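Local coordinates for protein phosphodiesterase (Salpingoeca rosetta, PDB 7CJ3) that belongs to the bacteriorhodopsin-like family and binds retinal within a bundle of transmembrane helices, here captured as the membrane domain of a phosphodiesterase, at residues B[31-34]-B[35-38]; B[56-59]-B[60-64]; B[128-131]-B[132-135]; B[161-164]-B[165-168]. All blocks are in the same frame, centred on the assembly; numbering follows the deposited sequence.

Contact 1 (B[31-34]-B[35-38]); sequences VWLC and VMGS
Met-36 and Trp-32, one turn apart on helix 17-41, illustrate how a helix can build its own sulfur-aromatic contact. Met-36 CB stands over one face of the indole, 4.1 Å from the centroid of the six-membered ring of Trp-32 and 16° off its normal, which makes a CH-pi contact. Beyond it, Met-36 CG reaches 3.6 Å from Trp-32 CH2, toward the rim of the ring. Met-36 SD lies 5.2 Å from the same Trp-32 centroid and 46° off the ring normal, so in this Met-aromatic contact the sulfur approaches at a slant, neither over the face nor at the edge. The chain bends about CB-CG and again about CG-SD (chi3 -44°), and its methyl ends between two partners, with Met-36 CE 3.9 Å from Trp-32 CZ3 and 4.1 Å from Leu-33 CD2.

Among purely aliphatic groups, Val-31 CG1 and Val-35 CG2 meet more loosely, at 4.4 Å.

The polar interactions are those of a regular alpha helix, with the N-H groups of Val-35, Met-36, Gly-37 and Ser-38 bonded to the carbonyls of residues 31 to 34. Ser-38 N lies 3.0 Å from Cys-34 O; the Ser-38 hydroxyl is a second donor to that oxygen, modelled so close that its exact placement is doubtful.

Outside the pair, Met-129 touches both Trp-32 and Met-36. The backbone bonds stay within the helix, while ring and thioether offer a mostly apolar, polarisable surface to helices 86-111 and 128-149, where the indole N-H adds a weak hydrogen bond to Ser-105.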
loop_
_atom_site.group_PDB
_atom_site.type_symbol
_atom_site.label_atom_id
_atom_site.label_comp_id
_atom_site.label_asym_id
_atom_site.label_seq_id
_atom_site.Cartn_x
_atom_site.Cartn_y
_atom_site.Cartn_z
ATOM N N VAL B 31 -7.650 -22.879 -8.361
ATOM C CA VAL B 31 -6.267 -23.445 -8.358
ATOM C C VAL B 31 -5.587 -23.053 -7.041
ATOM O O VAL B 31 -4.860 -23.896 -6.429
ATOM C CB VAL B 31 -5.455 -22.958 -9.572
ATOM C CG1 VAL B 31 -3.996 -23.379 -9.472
ATOM C CG2 VAL B 31 -6.069 -23.428 -10.884
ATOM N N TRP B 32 -5.833 -21.813 -6.616
ATOM C CA TRP B 32 -5.252 -21.247 -5.380
ATOM C C TRP B 32 -5.716 -22.065 -4.160
ATOM O O TRP B 32 -4.850 -22.628 -3.455
ATOM C CB TRP B 32 -5.608 -19.769 -5.266
ATOM C CG TRP B 32 -4.827 -19.129 -4.168
ATOM C CD1 TRP B 32 -3.573 -18.615 -4.233
ATOM C CD2 TRP B 32 -5.241 -19.025 -2.801
ATOM N NE1 TRP B 32 -3.189 -18.158 -3.008
ATOM C CE2 TRP B 32 -4.184 -18.408 -2.104
ATOM C CE3 TRP B 32 -6.413 -19.384 -2.113
ATOM C CZ2 TRP B 32 -4.255 -18.149 -0.735
ATOM C CZ3 TRP B 32 -6.486 -19.116 -0.764
ATOM C CH2 TRP B 32 -5.418 -18.509 -0.085
ATOM N N LEU B 33 -7.034 -22.159 -3.965
ATOM C CA LEU B 33 -7.677 -22.887 -2.842
ATOM C C LEU B 33 -7.162 -24.324 -2.743
ATOM O O LEU B 33 -6.847 -24.768 -1.623
ATOM C CB LEU B 33 -9.188 -22.892 -3.072
ATOM C CG LEU B 33 -9.892 -21.561 -2.810
ATOM C CD1 LEU B 33 -11.293 -21.575 -3.415
ATOM C CD2 LEU B 33 -9.913 -21.243 -1.309
ATOM N N CYS B 34 -7.078 -25.030 -3.867
ATOM C CA CYS B 34 -6.563 -26.427 -3.899
ATOM C C CYS B 34 -5.141 -26.458 -3.337
ATOM O O CYS B 34 -4.839 -27.296 -2.456
ATOM C CB CYS B 34 -6.619 -26.992 -5.314
ATOM S SG CYS B 34 -8.271 -26.939 -6.036
ATOM N N VAL B 35 -4.295 -25.544 -3.804
ATOM C CA VAL B 35 -2.866 -25.509 -3.405
ATOM C C VAL B 35 -2.809 -25.120 -1.930
ATOM O O VAL B 35 -2.072 -25.765 -1.160
ATOM C CB VAL B 35 -2.091 -24.545 -4.307
ATOM C CG1 VAL B 35 -0.650 -24.383 -3.838
ATOM C CG2 VAL B 35 -2.169 -24.967 -5.763
ATOM N N MET B 36 -3.611 -24.139 -1.538
ATOM C CA MET B 36 -3.690 -23.706 -0.125
ATOM C C MET B 36 -4.180 -24.867 0.747
ATOM O O MET B 36 -3.572 -25.114 1.822
ATOM C CB MET B 36 -4.654 -22.534 0.032
ATOM C CG MET B 36 -4.440 -21.716 1.283
ATOM S SD MET B 36 -5.663 -22.068 2.544
ATOM C CE MET B 36 -7.183 -22.095 1.590
ATOM N N GLY B 37 -5.245 -25.541 0.305
ATOM C CA GLY B 37 -5.722 -26.793 0.913
ATOM C C GLY B 37 -4.558 -27.692 1.287
ATOM O O GLY B 37 -4.328 -27.959 2.514
ATOM N N SER B 38 -3.809 -28.122 0.273
ATOM C CA SER B 38 -2.810 -29.204 0.440
ATOM C C SER B 38 -1.681 -28.714 1.338
ATOM O O SER B 38 -1.220 -29.516 2.169
ATOM C CB SER B 38 -2.347 -29.685 -0.883
ATOM O OG SER B 38 -2.974 -28.905 -1.899
#

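Contact 2 (B[56-59]-B[60-64]); sequences SHLQ and SFYGA. With OLC ((2R)-2,3-dihydroxypropyl (9Z)-octadec-9-enoate), chain D; OLC ((2R)-2,3-dihydroxypropyl (9Z)-octadec-9-enoate), chain L.
Phe-61, Tyr-62 and Gly-63 return their backbone N-H groups to the carbonyls of His-57, Leu-58 and Gln-59, giving the regular four-residue spacing of an alpha helix early in helix 58-81. Two of these carbonyls also lie against rings. His-57 O sits over one face of Phe-61, 3.2 Å from Phe-61 CG, and the acyl chain of a first (2R)-2,3-dihydroxypropyl (9Z)-octadec-9-enoate molecule, through its C10, covers the opposite face. Leu-58 O stands in the same way over a face of Tyr-62. The Leu-58 side chain runs beside that ring and points the same way, with Leu-58 CB 3.9 Å from Tyr-62 CE2 and Leu-58 CD2 3.6 Å from Tyr-62 OH. The hydroxyl itself is hydrogen-bonded to Glu-254.

His-57 CB packs 3.4 Å from Phe-61 CZ, while the imidazole edge meets the head group: His-57 NE2 and O25 of the first molecule share a hydrogen bond of 2.7 Å. Gln-59, with CG anti to the backbone N and the chain straight beyond it (chi1 -179°, chi2 -178°), brings NE2 within 3.7 Å of C6 of the second molecule. That chain continues past Gly-63, whose CA lies 4.0 Å from C8 of the second molecule.

This is a helix of the bacteriorhodopsin-like bundle: Leu-58 and Tyr-62 turn to helices 250-277 and 86-111, and His-57, Ser-60, Phe-61 and Ala-64 to the second subunit and the lipids.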
loop_
_atom_site.group_PDB
_atom_site.type_symbol
_atom_site.label_atom_id
_atom_site.label_comp_id
_atom_site.label_asym_id
_atom_site.label_seq_id
_atom_site.Cartn_x
_atom_site.Cartn_y
_atom_site.Cartn_z
ATOM N N SER B 56 11.777 -13.389 13.354
ATOM C CA SER B 56 10.656 -12.770 14.099
ATOM C C SER B 56 9.958 -11.679 13.288
ATOM O O SER B 56 8.883 -11.254 13.710
ATOM C CB SER B 56 11.187 -12.183 15.357
ATOM O OG SER B 56 12.548 -12.475 15.412
ATOM N N HIS B 57 10.515 -11.235 12.169
ATOM C CA HIS B 57 9.961 -10.105 11.379
ATOM C C HIS B 57 9.037 -10.613 10.273
ATOM O O HIS B 57 8.310 -9.777 9.692
ATOM C CB HIS B 57 11.095 -9.190 10.892
ATOM C CG HIS B 57 12.029 -8.804 11.990
ATOM N ND1 HIS B 57 11.610 -8.124 13.137
ATOM C CD2 HIS B 57 13.325 -9.132 12.188
ATOM C CE1 HIS B 57 12.625 -8.001 13.972
ATOM N NE2 HIS B 57 13.699 -8.581 13.402
ATOM N N LEU B 58 9.015 -11.932 10.044
ATOM C CA LEU B 58 8.378 -12.555 8.848
ATOM C C LEU B 58 6.855 -12.352 8.879
ATOM O O LEU B 58 6.303 -11.974 7.826
ATOM C CB LEU B 58 8.813 -14.018 8.741
ATOM C CG LEU B 58 10.263 -14.219 8.293
ATOM C CD1 LEU B 58 10.577 -15.683 8.008
ATOM C CD2 LEU B 58 10.549 -13.416 7.055
ATOM N N GLN B 59 6.197 -12.516 10.027
ATOM C CA GLN B 59 4.713 -12.364 10.147
ATOM C C GLN B 59 4.356 -10.907 9.810
ATOM O O GLN B 59 3.409 -10.655 9.031
ATOM C CB GLN B 59 4.290 -12.846 11.550
ATOM C CG GLN B 59 2.807 -12.795 11.886
ATOM C CD GLN B 59 2.595 -13.263 13.313
ATOM O OE1 GLN B 59 3.539 -13.729 13.976
ATOM N NE2 GLN B 59 1.353 -13.151 13.774
ATOM N N SER B 60 5.135 -9.960 10.313
ATOM C CA SER B 60 4.917 -8.511 10.091
ATOM C C SER B 60 4.981 -8.214 8.608
ATOM O O SER B 60 4.117 -7.489 8.125
ATOM C CB SER B 60 5.964 -7.713 10.809
ATOM O OG SER B 60 5.782 -7.777 12.219
ATOM N N PHE B 61 6.006 -8.748 7.933
ATOM C CA PHE B 61 6.260 -8.524 6.490
ATOM C C PHE B 61 5.052 -8.993 5.673
ATOM O O PHE B 61 4.484 -8.190 4.919
ATOM C CB PHE B 61 7.539 -9.239 6.077
ATOM C CG PHE B 61 8.822 -8.725 6.680
ATOM C CD1 PHE B 61 8.855 -7.577 7.456
ATOM C CD2 PHE B 61 10.017 -9.377 6.417
ATOM C CE1 PHE B 61 10.049 -7.131 8.018
ATOM C CE2 PHE B 61 11.211 -8.927 6.963
ATOM C CZ PHE B 61 11.221 -7.804 7.764
ATOM N N TYR B 62 4.635 -10.242 5.890
ATOM C CA TYR B 62 3.497 -10.892 5.190
ATOM C C TYR B 62 2.201 -10.145 5.557
ATOM O O TYR B 62 1.484 -9.712 4.619
ATOM C CB TYR B 62 3.524 -12.413 5.436
ATOM C CG TYR B 62 4.856 -13.074 5.144
ATOM C CD1 TYR B 62 5.685 -12.641 4.113
ATOM C CD2 TYR B 62 5.309 -14.134 5.914
ATOM C CE1 TYR B 62 6.923 -13.223 3.882
ATOM C CE2 TYR B 62 6.544 -14.734 5.702
ATOM C CZ TYR B 62 7.359 -14.280 4.678
ATOM O OH TYR B 62 8.585 -14.869 4.472
ATOM N N GLY B 63 1.946 -9.923 6.845
ATOM C CA GLY B 63 0.791 -9.143 7.303
ATOM C C GLY B 63 0.714 -7.840 6.553
ATOM O O GLY B 63 -0.304 -7.582 5.891
ATOM N N ALA B 64 1.797 -7.060 6.585
ATOM C CA ALA B 64 1.864 -5.701 6.015
ATOM C C ALA B 64 1.605 -5.769 4.517
ATOM O O ALA B 64 0.829 -4.933 3.996
ATOM C CB ALA B 64 3.204 -5.096 6.280
HETATM C C18 OLC D . -0.738 -0.902 4.087
HETATM C C10 OLC D . 0.849 -6.096 10.452
HETATM C C9 OLC D . -0.003 -7.081 10.768
HETATM C C17 OLC D . 0.528 -0.916 4.902
HETATM C C11 OLC D . 0.445 -4.690 10.060
HETATM C C8 OLC D . 0.618 -8.407 11.183
HETATM C C16 OLC D . 0.385 -1.790 6.135
HETATM C C12 OLC D . 1.554 -3.663 10.405
HETATM C C7 OLC D . 1.502 -8.225 12.448
HETATM C C15 OLC D . 1.182 -1.268 7.320
HETATM C C13 OLC D . 1.960 -2.788 9.228
HETATM C C6 OLC D . 1.668 -9.496 13.308
HETATM C C14 OLC D . 0.839 -1.979 8.605
HETATM C C5 OLC D . 2.960 -9.566 14.152
HETATM C C18 OLC L . 4.102 -1.325 -0.062
HETATM C C10 OLC L . 9.198 -5.059 4.132
HETATM C C9 OLC L . 10.083 -4.060 4.306
HETATM C C17 OLC L . 3.975 -2.755 0.458
HETATM C C11 OLC L . 7.740 -4.994 4.520
HETATM C C8 OLC L . 9.608 -2.762 4.915
HETATM C C24 OLC L . 15.997 -6.169 14.311
HETATM C C16 OLC L . 3.824 -2.676 1.931
HETATM C C12 OLC L . 7.021 -5.447 3.309
HETATM C C7 OLC L . 10.697 -1.739 4.860
HETATM C C15 OLC L . 5.163 -2.250 2.536
HETATM C C13 OLC L . 5.803 -4.626 3.036
HETATM C C6 OLC L . 11.931 -2.245 5.594
HETATM C C14 OLC L . 6.269 -3.304 2.493
HETATM C C5 OLC L . 11.779 -2.569 7.059
HETATM C C4 OLC L . 12.382 -3.926 7.273
HETATM C C3 OLC L . 12.459 -4.222 8.766
HETATM C C2 OLC L . 13.499 -3.383 9.480
HETATM C C21 OLC L . 15.790 -4.848 12.279
HETATM C C1 OLC L . 14.390 -4.326 10.238
HETATM C C22 OLC L . 14.968 -5.473 13.386
HETATM O O19 OLC L . 14.619 -5.424 9.737
HETATM O O25 OLC L . 15.418 -7.246 15.076
HETATM O O23 OLC L . 14.099 -4.472 14.033
HETATM O O20 OLC L . 14.954 -3.949 11.545
#

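Contact 3 (B[128-131]-B[132-135]); sequences LMRY and AEWI. With RET (retinal), chain K.
Leu-128, Met-129, Arg-130 and Tyr-131 accept the N-H groups of Ala-132, Glu-133, Trp-134 and Ile-135 in turn, an unbroken run of alpha-helical bonds opening helix 128-149. On this scaffold Trp-134 becomes the middle layer of a sandwich. One face of its indole carries the polyene of retinal, with Trp-134 CG 3.8 Å from retinal C12. Over the opposite face lies the aliphatic part of Arg-130, its CG 3.9 Å from the centroid of the Trp-134 five-membered ring in a CH-pi contact. Arg-130 CG is turned anti to its own N (chi1 -170°), which lets the chain run alongside the indole, and Arg-130 CD comes 3.5 Å from Trp-134 CZ2. A bend further out carries the guanidinium on to a salt bridge with Glu-254.

Tyr-131 meets the same indole in a T-shaped pair: the edge of Trp-134 points to the face of Tyr-131, with the Tyr-131 and Trp-134 six-membered centroids 5.6 Å apart and the planes at 69°. The tyrosine's own edge touches retinal, Tyr-131 CE1 lying 4.0 Å from C16.

Glu-133 makes a weak hydrogen bond to Lys-265, probably the Schiff-base lysine as in microbial rhodopsins, and Trp-134 NE1 makes another to Asp-261. Just after strand 125-126, these first two turns lie among three helices: Met-129 and Ala-132 face helix 17-41, Arg-130 and Glu-133 face helix 86-111, and Tyr-131, Trp-134 and Ile-135 meet helix 153-173.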
loop_
_atom_site.group_PDB
_atom_site.type_symbol
_atom_site.label_atom_id
_atom_site.label_comp_id
_atom_site.label_asym_id
_atom_site.label_seq_id
_atom_site.Cartn_x
_atom_site.Cartn_y
_atom_site.Cartn_z
ATOM N N LEU B 128 6.199 -22.354 -0.771
ATOM C CA LEU B 128 5.499 -22.888 -1.969
ATOM C C LEU B 128 4.265 -22.027 -2.285
ATOM O O LEU B 128 3.822 -21.964 -3.464
ATOM C CB LEU B 128 5.130 -24.335 -1.648
ATOM C CG LEU B 128 6.329 -25.294 -1.589
ATOM C CD1 LEU B 128 5.982 -26.585 -0.843
ATOM C CD2 LEU B 128 6.832 -25.597 -2.998
ATOM N N MET B 129 3.744 -21.339 -1.273
ATOM C CA MET B 129 2.579 -20.419 -1.420
ATOM C C MET B 129 2.981 -19.189 -2.250
ATOM O O MET B 129 2.235 -18.849 -3.181
ATOM C CB MET B 129 2.020 -19.999 -0.057
ATOM C CG MET B 129 0.770 -19.143 -0.151
ATOM S SD MET B 129 -0.682 -19.978 -0.822
ATOM C CE MET B 129 -1.276 -20.681 0.716
ATOM N N ARG B 130 4.136 -18.581 -1.979
ATOM C CA ARG B 130 4.646 -17.467 -2.824
ATOM C C ARG B 130 4.807 -17.977 -4.262
ATOM O O ARG B 130 4.233 -17.334 -5.170
ATOM C CB ARG B 130 5.928 -16.839 -2.293
ATOM C CG ARG B 130 6.306 -15.560 -3.035
ATOM C CD ARG B 130 7.314 -14.702 -2.270
ATOM N NE ARG B 130 8.428 -15.499 -1.774
ATOM C CZ ARG B 130 9.119 -15.245 -0.660
ATOM N NH1 ARG B 130 8.868 -14.167 0.081
ATOM N NH2 ARG B 130 10.090 -16.060 -0.299
ATOM N N TYR B 131 5.490 -19.108 -4.459
ATOM C CA TYR B 131 5.662 -19.720 -5.804
ATOM C C TYR B 131 4.279 -19.984 -6.434
ATOM O O TYR B 131 4.092 -19.606 -7.613
ATOM C CB TYR B 131 6.555 -20.965 -5.725
ATOM C CG TYR B 131 8.037 -20.678 -5.703
ATOM C CD1 TYR B 131 8.713 -20.258 -6.859
ATOM C CD2 TYR B 131 8.787 -20.852 -4.548
ATOM C CE1 TYR B 131 10.074 -19.996 -6.858
ATOM C CE2 TYR B 131 10.156 -20.609 -4.530
ATOM C CZ TYR B 131 10.804 -20.179 -5.685
ATOM O OH TYR B 131 12.157 -19.946 -5.664
ATOM N N ALA B 132 3.318 -20.523 -5.680
ATOM C CA ALA B 132 1.932 -20.756 -6.153
ATOM C C ALA B 132 1.274 -19.465 -6.628
ATOM O O ALA B 132 0.737 -19.437 -7.728
ATOM C CB ALA B 132 1.112 -21.395 -5.059
ATOM N N GLU B 133 1.270 -18.432 -5.795
ATOM C CA GLU B 133 0.826 -17.063 -6.174
ATOM C C GLU B 133 1.464 -16.613 -7.509
ATOM O O GLU B 133 0.735 -16.186 -8.438
ATOM C CB GLU B 133 1.243 -16.103 -5.062
ATOM C CG GLU B 133 0.865 -14.668 -5.360
ATOM C CD GLU B 133 1.927 -13.631 -5.031
ATOM O OE1 GLU B 133 2.682 -13.837 -4.054
ATOM O OE2 GLU B 133 1.992 -12.618 -5.763
ATOM N N TRP B 134 2.804 -16.671 -7.583
ATOM C CA TRP B 134 3.596 -16.270 -8.770
ATOM C C TRP B 134 3.113 -17.039 -10.013
ATOM O O TRP B 134 2.902 -16.381 -11.074
ATOM C CB TRP B 134 5.107 -16.424 -8.518
ATOM C CG TRP B 134 5.688 -15.421 -7.558
ATOM C CD1 TRP B 134 5.027 -14.382 -6.946
ATOM C CD2 TRP B 134 7.050 -15.359 -7.076
ATOM N NE1 TRP B 134 5.880 -13.693 -6.124
ATOM C CE2 TRP B 134 7.129 -14.261 -6.190
ATOM C CE3 TRP B 134 8.218 -16.094 -7.319
ATOM C CZ2 TRP B 134 8.312 -13.919 -5.535
ATOM C CZ3 TRP B 134 9.397 -15.728 -6.700
ATOM C CH2 TRP B 134 9.423 -14.678 -5.784
ATOM N N ILE B 135 2.902 -18.353 -9.891
ATOM C CA ILE B 135 2.506 -19.230 -11.034
ATOM C C ILE B 135 1.062 -18.945 -11.484
ATOM O O ILE B 135 0.785 -19.113 -12.711
ATOM C CB ILE B 135 2.730 -20.710 -10.666
ATOM C CG1 ILE B 135 4.226 -21.041 -10.741
ATOM C CG2 ILE B 135 1.886 -21.648 -11.538
ATOM C CD1 ILE B 135 4.656 -22.238 -9.886
HETATM C C1 RET K . 13.057 -16.968 -9.702
HETATM C C2 RET K . 14.009 -18.165 -9.727
HETATM C C3 RET K . 15.366 -17.847 -10.172
HETATM C C4 RET K . 15.352 -17.203 -11.542
HETATM C C5 RET K . 14.186 -16.293 -11.814
HETATM C C6 RET K . 13.184 -16.071 -10.930
HETATM C C7 RET K . 12.216 -14.999 -11.208
HETATM C C8 RET K . 11.043 -14.682 -10.531
HETATM C C9 RET K . 10.003 -13.796 -10.940
HETATM C C10 RET K . 8.825 -13.595 -10.177
HETATM C C11 RET K . 7.822 -12.634 -10.358
HETATM C C12 RET K . 6.720 -12.340 -9.562
HETATM C C13 RET K . 5.707 -11.400 -9.811
HETATM C C14 RET K . 4.619 -11.298 -8.963
HETATM C C15 RET K . 3.297 -10.793 -9.325
HETATM C C16 RET K . 11.652 -17.591 -9.621
HETATM C C17 RET K . 13.325 -16.173 -8.411
HETATM C C18 RET K . 14.276 -15.670 -13.191
HETATM C C19 RET K . 10.115 -13.008 -12.209
HETATM C C20 RET K . 5.859 -10.503 -11.001
#

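Contact 4 (B[161-164]-B[165-168]); sequences TADA and LLLA. With RET (retinal), chain K.
Leu-166 and Leu-167 form part of the wall of the retinal pocket beside the cyclohexene ring, on helix 153-173, where Leu-166 N bonds to Ala-162 O in the preceding turn. The two side chains leave the backbone in different directions (chi1 -162° for Leu-166, -72° for Leu-167), yet each presents its CD2 methyl to the ligand. Leu-166 CD2 lies 3.6 Å from retinal C18, the methyl on the ring double bond, and Leu-167 CD2 lies 3.6 Å from C16, one of the geminal methyls. The latter branch also reaches the polyene, with Leu-167 CD2 3.8 Å from C10. The second methyl, Leu-167 CD1, lies 3.9 Å from Asp-163 OD1, and the two side chains cross at a slant.

In this bacteriorhodopsin-like bundle the helix has one flank on retinal and another that is exposed, consistent with a membrane-facing side. Leu-167 packs on Trp-134 and Ile-135 of helix 128-149, and Leu-166 on Tyr-192 of helix 178-207. On the exposed flank, Thr-161 and Leu-165 run side by side and meet loosely, Thr-161 CG2 being 4.2 Å from Leu-165 CD1, while the threonine hydroxyl bonds back to Ser-157 O. Ala-164 O receives Ala-168 N at 3.3 Å, with a weak second bond from Leu-167 N.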
loop_
_atom_site.group_PDB
_atom_site.type_symbol
_atom_site.label_atom_id
_atom_site.label_comp_id
_atom_site.label_asym_id
_atom_site.label_seq_id
_atom_site.Cartn_x
_atom_site.Cartn_y
_atom_site.Cartn_z
ATOM N N THR B 161 3.775 -19.541 -20.733
ATOM C CA THR B 161 4.207 -20.940 -20.492
ATOM C C THR B 161 5.626 -20.917 -19.928
ATOM O O THR B 161 5.825 -21.497 -18.826
ATOM C CB THR B 161 4.058 -21.800 -21.753
ATOM O OG1 THR B 161 2.684 -21.729 -22.157
ATOM C CG2 THR B 161 4.470 -23.241 -21.534
ATOM N N ALA B 162 6.558 -20.259 -20.638
ATOM C CA ALA B 162 7.987 -20.147 -20.250
ATOM C C ALA B 162 8.074 -19.562 -18.839
ATOM O O ALA B 162 8.769 -20.146 -17.997
ATOM C CB ALA B 162 8.727 -19.295 -21.245
ATOM N N ASP B 163 7.306 -18.501 -18.572
ATOM C CA ASP B 163 7.236 -17.878 -17.230
ATOM C C ASP B 163 6.846 -18.924 -16.171
ATOM O O ASP B 163 7.568 -19.043 -15.150
ATOM C CB ASP B 163 6.314 -16.664 -17.254
ATOM C CG ASP B 163 6.410 -15.827 -15.985
ATOM O OD1 ASP B 163 7.368 -16.018 -15.191
ATOM O OD2 ASP B 163 5.538 -14.986 -15.798
ATOM N N ALA B 164 5.757 -19.678 -16.377
ATOM C CA ALA B 164 5.323 -20.737 -15.433
ATOM C C ALA B 164 6.451 -21.762 -15.205
ATOM O O ALA B 164 6.740 -22.067 -14.020
ATOM C CB ALA B 164 4.076 -21.386 -15.958
ATOM N N LEU B 165 7.086 -22.259 -16.282
ATOM C CA LEU B 165 8.173 -23.283 -16.201
ATOM C C LEU B 165 9.374 -22.714 -15.441
ATOM O O LEU B 165 9.923 -23.377 -14.537
ATOM C CB LEU B 165 8.570 -23.718 -17.619
ATOM C CG LEU B 165 7.436 -24.230 -18.507
ATOM C CD1 LEU B 165 7.956 -24.796 -19.822
ATOM C CD2 LEU B 165 6.587 -25.283 -17.822
ATOM N N LEU B 166 9.756 -21.513 -15.824
ATOM C CA LEU B 166 10.723 -20.616 -15.147
ATOM C C LEU B 166 10.570 -20.675 -13.629
ATOM O O LEU B 166 11.564 -20.915 -12.936
ATOM C CB LEU B 166 10.352 -19.234 -15.680
ATOM C CG LEU B 166 11.368 -18.120 -15.536
ATOM C CD1 LEU B 166 11.020 -17.028 -16.554
ATOM C CD2 LEU B 166 11.383 -17.580 -14.102
ATOM N N LEU B 167 9.358 -20.424 -13.127
ATOM C CA LEU B 167 9.112 -20.239 -11.674
ATOM C C LEU B 167 9.295 -21.568 -10.933
ATOM O O LEU B 167 10.035 -21.592 -9.925
ATOM C CB LEU B 167 7.712 -19.647 -11.491
ATOM C CG LEU B 167 7.556 -18.190 -11.914
ATOM C CD1 LEU B 167 6.095 -17.785 -12.012
ATOM C CD2 LEU B 167 8.287 -17.274 -10.952
ATOM N N ALA B 168 8.670 -22.633 -11.450
ATOM C CA ALA B 168 8.859 -24.050 -11.036
ATOM C C ALA B 168 10.343 -24.446 -11.016
ATOM O O ALA B 168 10.778 -25.021 -9.968
ATOM C CB ALA B 168 8.094 -24.938 -11.964
HETATM C C1 RET K . 13.057 -16.968 -9.702
HETATM C C2 RET K . 14.009 -18.165 -9.727
HETATM C C3 RET K . 15.366 -17.847 -10.172
HETATM C C4 RET K . 15.352 -17.203 -11.542
HETATM C C5 RET K . 14.186 -16.293 -11.814
HETATM C C6 RET K . 13.184 -16.071 -10.930
HETATM C C7 RET K . 12.216 -14.999 -11.208
HETATM C C8 RET K . 11.043 -14.682 -10.531
HETATM C C9 RET K . 10.003 -13.796 -10.940
HETATM C C10 RET K . 8.825 -13.595 -10.177
HETATM C C11 RET K . 7.822 -12.634 -10.358
HETATM C C12 RET K . 6.720 -12.340 -9.562
HETATM C C13 RET K . 5.707 -11.400 -9.811
HETATM C C14 RET K . 4.619 -11.298 -8.963
HETATM C C15 RET K . 3.297 -10.793 -9.325
HETATM C C16 RET K . 11.652 -17.591 -9.621
HETATM C C17 RET K . 13.325 -16.173 -8.411
HETATM C C18 RET K . 14.276 -15.670 -13.191
HETATM C C19 RET K . 10.115 -13.008 -12.209
HETATM C C20 RET K . 5.859 -10.503 -11.001
#

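In the fold
Along the chain the four contacts come in series, each a short run of about two turns on one helix: 17-41, 58-81, 128-149 and 153-173, contact 2 at the start of its helix. Contact 3 occupies the middle of the group, its centre about 8 Å from that of the chain and about 11 Å from the centres of both contact 1 and contact 4, which it touches by packing. Contacts 3 and 4, on consecutive helices, both touch retinal and so shape one pocket. Contact 2 comes within about 4 Å of contact 3 at nearest atoms, without touching, and has one side on the second subunit and bound acyl chains, so the set spans the bundle from chromophore to dimer interface.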